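PDB 2D69: ribulose bisphosphate carboxylase from Pyrococcus horikoshii, which probably catalyses the carboxylation of ribulose 1,5-bisphosphate with CO2 and water to two molecules of 3-phosphoglycerate, in an archaeal pathway of AMP degradation. Local coordinates for residues V3-V15 against G44-L58. Sequence-based numbering, arbitrary orientation.
Sequences VLRMKVEWYLDFV and GRIASESSIGTWTTL
Lys7 N donates to Thr57 O at 2.9 Å and Thr57 N returns a bond to Lys7 O at 3.1 Å, pairing strands 7-9 and 55-57 in a short antiparallel sheet. Glu9 N adds a bond to Trp55 O, and Val8 faces Thr56 as the non-hydrogen-bonded pair. The Lys7 side chain bends at chi2 (92°) and turns back along the strand end, where NZ donates to Leu58 O at 2.6 Å from above the carbonyl plane and also to Arg5 O, so one ammonium bridges carbonyls of both segments.

Three CH-pi contacts cover one face each of Trp55, Tyr11 and Phe14. Glu9 CB lies over the six-membered ring of Trp55, 3.5 Å from its centroid, while Lys7 CB meets the same indole at its edge. Tyr11 takes Arg45 CG over a face; farther along the extended arginine, CZ sits 3.3 Å from Tyr11 CE1, the guanidinium turned 33° from the ring and held by a salt bridge to Glu41. Thr54 CG2 comes within 3.6 Å of Tyr11 CD2. Phe14 lies with one face against Ser48 CA and its edge toward Ile52 CG1, and its CB touches Ala47 CB.

At the outer end Leu58 meets Leu4 CB and Met6, whose SD lies 3.9 Å from Leu58 CG and whose methyl touches Thr56 CG2. Thr57 OG1 bonds to Met376 O of the second subunit, and Trp55 packs on Pro161 there. The chemistry thus implies two zones, backbone pairing with the Lys7 ammonium and the Trp55 face at the strands, and Tyr11 and Phe14 on helix 39-49, which join the start of the chain to the N-terminal domain of the Rubisco large chain beside the subunit interface.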
loop_
_atom_site.group_PDB
_atom_site.type_symbol
_atom_site.label_atom_id
_atom_site.label_comp_id
_atom_site.label_asym_id
_atom_site.label_seq_id
_atom_site.Cartn_x
_atom_site.Cartn_y
_atom_site.Cartn_z
ATOM N N VAL A 3 -33.813 27.810 43.520
ATOM C CA VAL A 3 -33.793 26.603 44.330
ATOM C C VAL A 3 -32.973 25.613 43.526
ATOM O O VAL A 3 -33.263 25.381 42.361
ATOM C CB VAL A 3 -35.206 26.029 44.614
ATOM C CG1 VAL A 3 -36.006 25.816 43.310
ATOM C CG2 VAL A 3 -35.111 24.713 45.373
ATOM N N LEU A 4 -31.933 25.085 44.151
ATOM C CA LEU A 4 -31.030 24.142 43.521
ATOM C C LEU A 4 -31.269 22.749 44.054
ATOM O O LEU A 4 -31.828 22.557 45.115
ATOM C CB LEU A 4 -29.583 24.537 43.803
ATOM C CG LEU A 4 -29.165 25.943 43.344
ATOM C CD1 LEU A 4 -27.821 26.283 43.971
ATOM C CD2 LEU A 4 -29.093 25.969 41.809
ATOM N N ARG A 5 -30.778 21.779 43.315
ATOM C CA ARG A 5 -31.002 20.388 43.608
ATOM C C ARG A 5 -29.626 19.721 43.773
ATOM O O ARG A 5 -28.857 19.643 42.809
ATOM C CB ARG A 5 -31.816 19.761 42.449
ATOM C CG ARG A 5 -33.261 20.324 42.369
ATOM C CD ARG A 5 -34.126 20.018 41.108
ATOM N NE ARG A 5 -33.497 19.223 40.036
ATOM C CZ ARG A 5 -34.170 18.729 38.981
ATOM N NH1 ARG A 5 -35.491 18.938 38.840
ATOM N NH2 ARG A 5 -33.525 18.037 38.053
ATOM N N MET A 6 -29.305 19.331 45.010
ATOM C CA MET A 6 -28.192 18.422 45.300
ATOM C C MET A 6 -28.637 16.971 45.011
ATOM O O MET A 6 -29.536 16.441 45.625
ATOM C CB MET A 6 -27.705 18.626 46.754
ATOM C CG MET A 6 -26.272 18.092 47.064
ATOM S SD MET A 6 -24.842 19.111 46.409
ATOM C CE MET A 6 -23.763 19.190 47.964
ATOM N N LYS A 7 -28.010 16.335 44.033
ATOM C CA LYS A 7 -28.360 14.985 43.677
ATOM C C LYS A 7 -27.558 14.033 44.558
ATOM O O LYS A 7 -26.353 14.197 44.712
ATOM C CB LYS A 7 -28.087 14.747 42.186
ATOM C CG LYS A 7 -28.937 15.662 41.273
ATOM C CD LYS A 7 -28.201 16.956 40.944
ATOM C CE LYS A 7 -29.060 17.894 40.213
ATOM N NZ LYS A 7 -28.346 19.173 40.081
ATOM N N VAL A 8 -28.230 13.054 45.149
ATOM C CA VAL A 8 -27.606 12.116 46.080
ATOM C C VAL A 8 -27.938 10.742 45.562
ATOM O O VAL A 8 -29.027 10.501 45.060
ATOM C CB VAL A 8 -28.108 12.323 47.533
ATOM C CG1 VAL A 8 -27.409 11.366 48.528
ATOM C CG2 VAL A 8 -27.877 13.757 47.947
ATOM N N GLU A 9 -26.955 9.870 45.559
ATOM C CA GLU A 9 -27.162 8.488 45.173
ATOM C C GLU A 9 -26.407 7.685 46.211
ATOM O O GLU A 9 -25.305 8.071 46.613
ATOM C CB GLU A 9 -26.642 8.257 43.766
ATOM C CG GLU A 9 -26.856 6.846 43.256
ATOM C CD GLU A 9 -28.312 6.539 43.003
ATOM O OE1 GLU A 9 -29.043 6.343 43.991
ATOM O OE2 GLU A 9 -28.713 6.483 41.813
ATOM N N TRP A 10 -27.020 6.617 46.704
ATOM C CA TRP A 10 -26.461 5.847 47.815
ATOM C C TRP A 10 -26.595 4.348 47.551
ATOM O O TRP A 10 -27.385 3.931 46.708
ATOM C CB TRP A 10 -27.119 6.254 49.135
ATOM C CG TRP A 10 -28.569 5.872 49.253
ATOM C CD1 TRP A 10 -29.091 4.863 50.015
ATOM C CD2 TRP A 10 -29.695 6.476 48.579
ATOM N NE1 TRP A 10 -30.461 4.799 49.867
ATOM C CE2 TRP A 10 -30.863 5.776 48.994
ATOM C CE3 TRP A 10 -29.843 7.543 47.679
ATOM C CZ2 TRP A 10 -32.151 6.102 48.529
ATOM C CZ3 TRP A 10 -31.122 7.857 47.212
ATOM C CH2 TRP A 10 -32.260 7.138 47.645
ATOM N N TYR A 11 -25.823 3.544 48.273
ATOM C CA TYR A 11 -25.693 2.110 47.954
ATOM C C TYR A 11 -27.035 1.354 47.987
ATOM O O TYR A 11 -27.328 0.574 47.104
ATOM C CB TYR A 11 -24.647 1.437 48.866
ATOM C CG TYR A 11 -23.275 2.078 48.788
ATOM C CD1 TYR A 11 -22.670 2.597 49.928
ATOM C CD2 TYR A 11 -22.604 2.202 47.572
ATOM C CE1 TYR A 11 -21.396 3.205 49.869
ATOM C CE2 TYR A 11 -21.330 2.815 47.498
ATOM C CZ TYR A 11 -20.744 3.320 48.655
ATOM O OH TYR A 11 -19.503 3.933 48.634
ATOM N N LEU A 12 -27.880 1.649 48.954
ATOM C CA LEU A 12 -29.114 0.892 49.130
ATOM C C LEU A 12 -30.122 1.225 48.020
ATOM O O LEU A 12 -31.082 0.464 47.780
ATOM C CB LEU A 12 -29.718 1.174 50.512
ATOM C CG LEU A 12 -28.988 0.750 51.799
ATOM C CD1 LEU A 12 -29.744 1.191 53.063
ATOM C CD2 LEU A 12 -28.784 -0.735 51.839
ATOM N N ASP A 13 -29.903 2.331 47.309
ATOM C CA ASP A 13 -30.787 2.672 46.213
ATOM C C ASP A 13 -30.631 1.716 45.033
ATOM O O ASP A 13 -31.507 1.611 44.177
ATOM C CB ASP A 13 -30.540 4.079 45.731
ATOM C CG ASP A 13 -31.694 4.600 44.892
ATOM O OD1 ASP A 13 -31.426 5.336 43.924
ATOM O OD2 ASP A 13 -32.899 4.312 45.134
ATOM N N PHE A 14 -29.506 1.014 45.027
ATOM C CA PHE A 14 -29.245 -0.022 44.041
ATOM C C PHE A 14 -29.867 -1.395 44.384
ATOM O O PHE A 14 -29.784 -2.338 43.590
ATOM C CB PHE A 14 -27.746 -0.137 43.857
ATOM C CG PHE A 14 -27.128 1.062 43.209
ATOM C CD1 PHE A 14 -26.861 1.073 41.857
ATOM C CD2 PHE A 14 -26.772 2.151 43.944
ATOM C CE1 PHE A 14 -26.252 2.148 41.283
ATOM C CE2 PHE A 14 -26.203 3.237 43.359
ATOM C CZ PHE A 14 -25.956 3.247 42.032
ATOM N N VAL A 15 -30.526 -1.490 45.537
ATOM C CA VAL A 15 -31.150 -2.733 46.002
ATOM C C VAL A 15 -32.666 -2.627 45.929
ATOM O O VAL A 15 -33.285 -1.724 46.500
ATOM C CB VAL A 15 -30.708 -3.076 47.429
ATOM C CG1 VAL A 15 -31.380 -4.384 47.971
ATOM C CG2 VAL A 15 -29.191 -3.190 47.465
ATOM N N GLY A 44 -25.428 -3.543 47.419
ATOM C CA GLY A 44 -25.557 -2.233 46.820
ATOM C C GLY A 44 -24.223 -1.704 46.314
ATOM O O GLY A 44 -24.146 -1.245 45.188
ATOM N N ARG A 45 -23.178 -1.814 47.130
ATOM C CA ARG A 45 -21.845 -1.414 46.747
ATOM C C ARG A 45 -21.375 -2.143 45.479
ATOM O O ARG A 45 -20.748 -1.543 44.582
ATOM C CB ARG A 45 -20.879 -1.703 47.888
ATOM C CG ARG A 45 -21.015 -0.664 49.011
ATOM C CD ARG A 45 -20.183 -0.995 50.227
ATOM N NE ARG A 45 -20.419 -0.053 51.352
ATOM C CZ ARG A 45 -19.680 1.034 51.605
ATOM N NH1 ARG A 45 -18.658 1.377 50.824
ATOM N NH2 ARG A 45 -19.984 1.822 52.648
ATOM N N ILE A 46 -21.685 -3.428 45.387
ATOM C CA ILE A 46 -21.326 -4.162 44.160
ATOM C C ILE A 46 -22.052 -3.566 42.934
ATOM O O ILE A 46 -21.434 -3.342 41.872
ATOM C CB ILE A 46 -21.611 -5.659 44.292
ATOM C CG1 ILE A 46 -20.814 -6.219 45.471
ATOM C CG2 ILE A 46 -21.150 -6.384 42.993
ATOM C CD1 ILE A 46 -21.345 -7.564 46.015
ATOM N N ALA A 47 -23.354 -3.314 43.087
ATOM C CA ALA A 47 -24.213 -2.878 41.954
ATOM C C ALA A 47 -23.786 -1.476 41.494
ATOM O O ALA A 47 -23.701 -1.128 40.292
ATOM C CB ALA A 47 -25.680 -2.909 42.398
ATOM N N SER A 48 -23.493 -0.679 42.500
ATOM C CA SER A 48 -23.041 0.687 42.335
ATOM C C SER A 48 -21.704 0.820 41.570
ATOM O O SER A 48 -21.590 1.538 40.568
ATOM C CB SER A 48 -22.849 1.266 43.735
ATOM O OG SER A 48 -22.451 2.561 43.568
ATOM N N GLU A 49 -20.691 0.119 42.054
ATOM C CA GLU A 49 -19.363 0.254 41.540
ATOM C C GLU A 49 -19.288 -0.414 40.143
ATOM O O GLU A 49 -18.476 -0.022 39.309
ATOM C CB GLU A 49 -18.372 -0.316 42.540
ATOM C CG GLU A 49 -16.905 -0.141 42.170
ATOM C CD GLU A 49 -16.420 1.302 42.265
ATOM O OE1 GLU A 49 -17.086 2.123 42.980
ATOM O OE2 GLU A 49 -15.380 1.598 41.609
ATOM N N SER A 50 -20.152 -1.388 39.876
ATOM C CA SER A 50 -20.203 -1.989 38.546
ATOM C C SER A 50 -21.137 -1.222 37.597
ATOM O O SER A 50 -21.333 -1.628 36.493
ATOM C CB SER A 50 -20.586 -3.469 38.602
ATOM O OG SER A 50 -21.731 -3.756 39.398
ATOM N N SER A 51 -21.741 -0.131 38.042
ATOM C CA SER A 51 -22.643 0.629 37.184
ATOM C C SER A 51 -22.288 2.108 37.253
ATOM O O SER A 51 -21.241 2.448 36.768
ATOM C CB SER A 51 -24.132 0.334 37.507
ATOM O OG SER A 51 -24.556 0.862 38.758
ATOM N N ILE A 52 -23.102 2.956 37.876
ATOM C CA ILE A 52 -22.932 4.403 37.817
ATOM C C ILE A 52 -22.228 4.982 39.030
ATOM O O ILE A 52 -21.908 6.179 39.064
ATOM C CB ILE A 52 -24.301 5.127 37.627
ATOM C CG1 ILE A 52 -25.271 4.892 38.790
ATOM C CG2 ILE A 52 -24.999 4.708 36.384
ATOM C CD1 ILE A 52 -26.396 5.891 38.842
ATOM N N GLY A 53 -22.081 4.194 40.088
ATOM C CA GLY A 53 -21.353 4.658 41.253
ATOM C C GLY A 53 -22.308 5.440 42.109
ATOM O O GLY A 53 -23.487 5.516 41.793
ATOM N N THR A 54 -21.805 5.988 43.200
ATOM C CA THR A 54 -22.584 6.895 44.064
ATOM C C THR A 54 -21.866 8.216 44.144
ATOM O O THR A 54 -20.677 8.341 43.780
ATOM C CB THR A 54 -22.747 6.400 45.506
ATOM O OG1 THR A 54 -21.468 6.179 46.078
ATOM C CG2 THR A 54 -23.440 5.048 45.616
ATOM N N TRP A 55 -22.591 9.207 44.636
ATOM C CA TRP A 55 -22.138 10.585 44.545
ATOM C C TRP A 55 -23.101 11.549 45.224
ATOM O O TRP A 55 -24.259 11.232 45.497
ATOM C CB TRP A 55 -22.017 10.992 43.071
ATOM C CG TRP A 55 -23.003 10.277 42.215
ATOM C CD1 TRP A 55 -22.809 9.099 41.501
ATOM C CD2 TRP A 55 -24.343 10.659 41.970
ATOM N NE1 TRP A 55 -23.968 8.747 40.841
ATOM C CE2 TRP A 55 -24.925 9.679 41.121
ATOM C CE3 TRP A 55 -25.135 11.700 42.407
ATOM C CZ2 TRP A 55 -26.233 9.743 40.708
ATOM C CZ3 TRP A 55 -26.418 11.748 42.005
ATOM C CH2 TRP A 55 -26.957 10.790 41.145
ATOM N N THR A 56 -22.555 12.737 45.429
ATOM C CA THR A 56 -23.226 13.910 45.960
ATOM C C THR A 56 -22.714 15.039 45.072
ATOM O O THR A 56 -21.492 15.268 44.982
ATOM C CB THR A 56 -22.741 14.080 47.364
ATOM O OG1 THR A 56 -23.193 12.953 48.133
ATOM C CG2 THR A 56 -23.325 15.301 48.038
ATOM N N THR A 57 -23.622 15.706 44.371
ATOM C CA THR A 57 -23.220 16.822 43.530
ATOM C C THR A 57 -24.359 17.759 43.167
ATOM O O THR A 57 -25.481 17.316 42.901
ATOM C CB THR A 57 -22.515 16.325 42.263
ATOM O OG1 THR A 57 -22.027 17.448 41.515
ATOM C CG2 THR A 57 -23.484 15.584 41.287
ATOM N N LEU A 58 -24.042 19.044 43.120
ATOM C CA LEU A 58 -24.950 20.044 42.540
ATOM C C LEU A 58 -25.086 19.927 41.030
ATOM O O LEU A 58 -26.055 20.428 40.446
ATOM C CB LEU A 58 -24.443 21.458 42.808
ATOM C CG LEU A 58 -24.709 22.192 44.094
ATOM C CD1 LEU A 58 -24.006 23.565 43.994
ATOM C CD2 LEU A 58 -26.220 22.350 44.434
HETATM O O HOH W 1 -23.686 9.532 48.473
#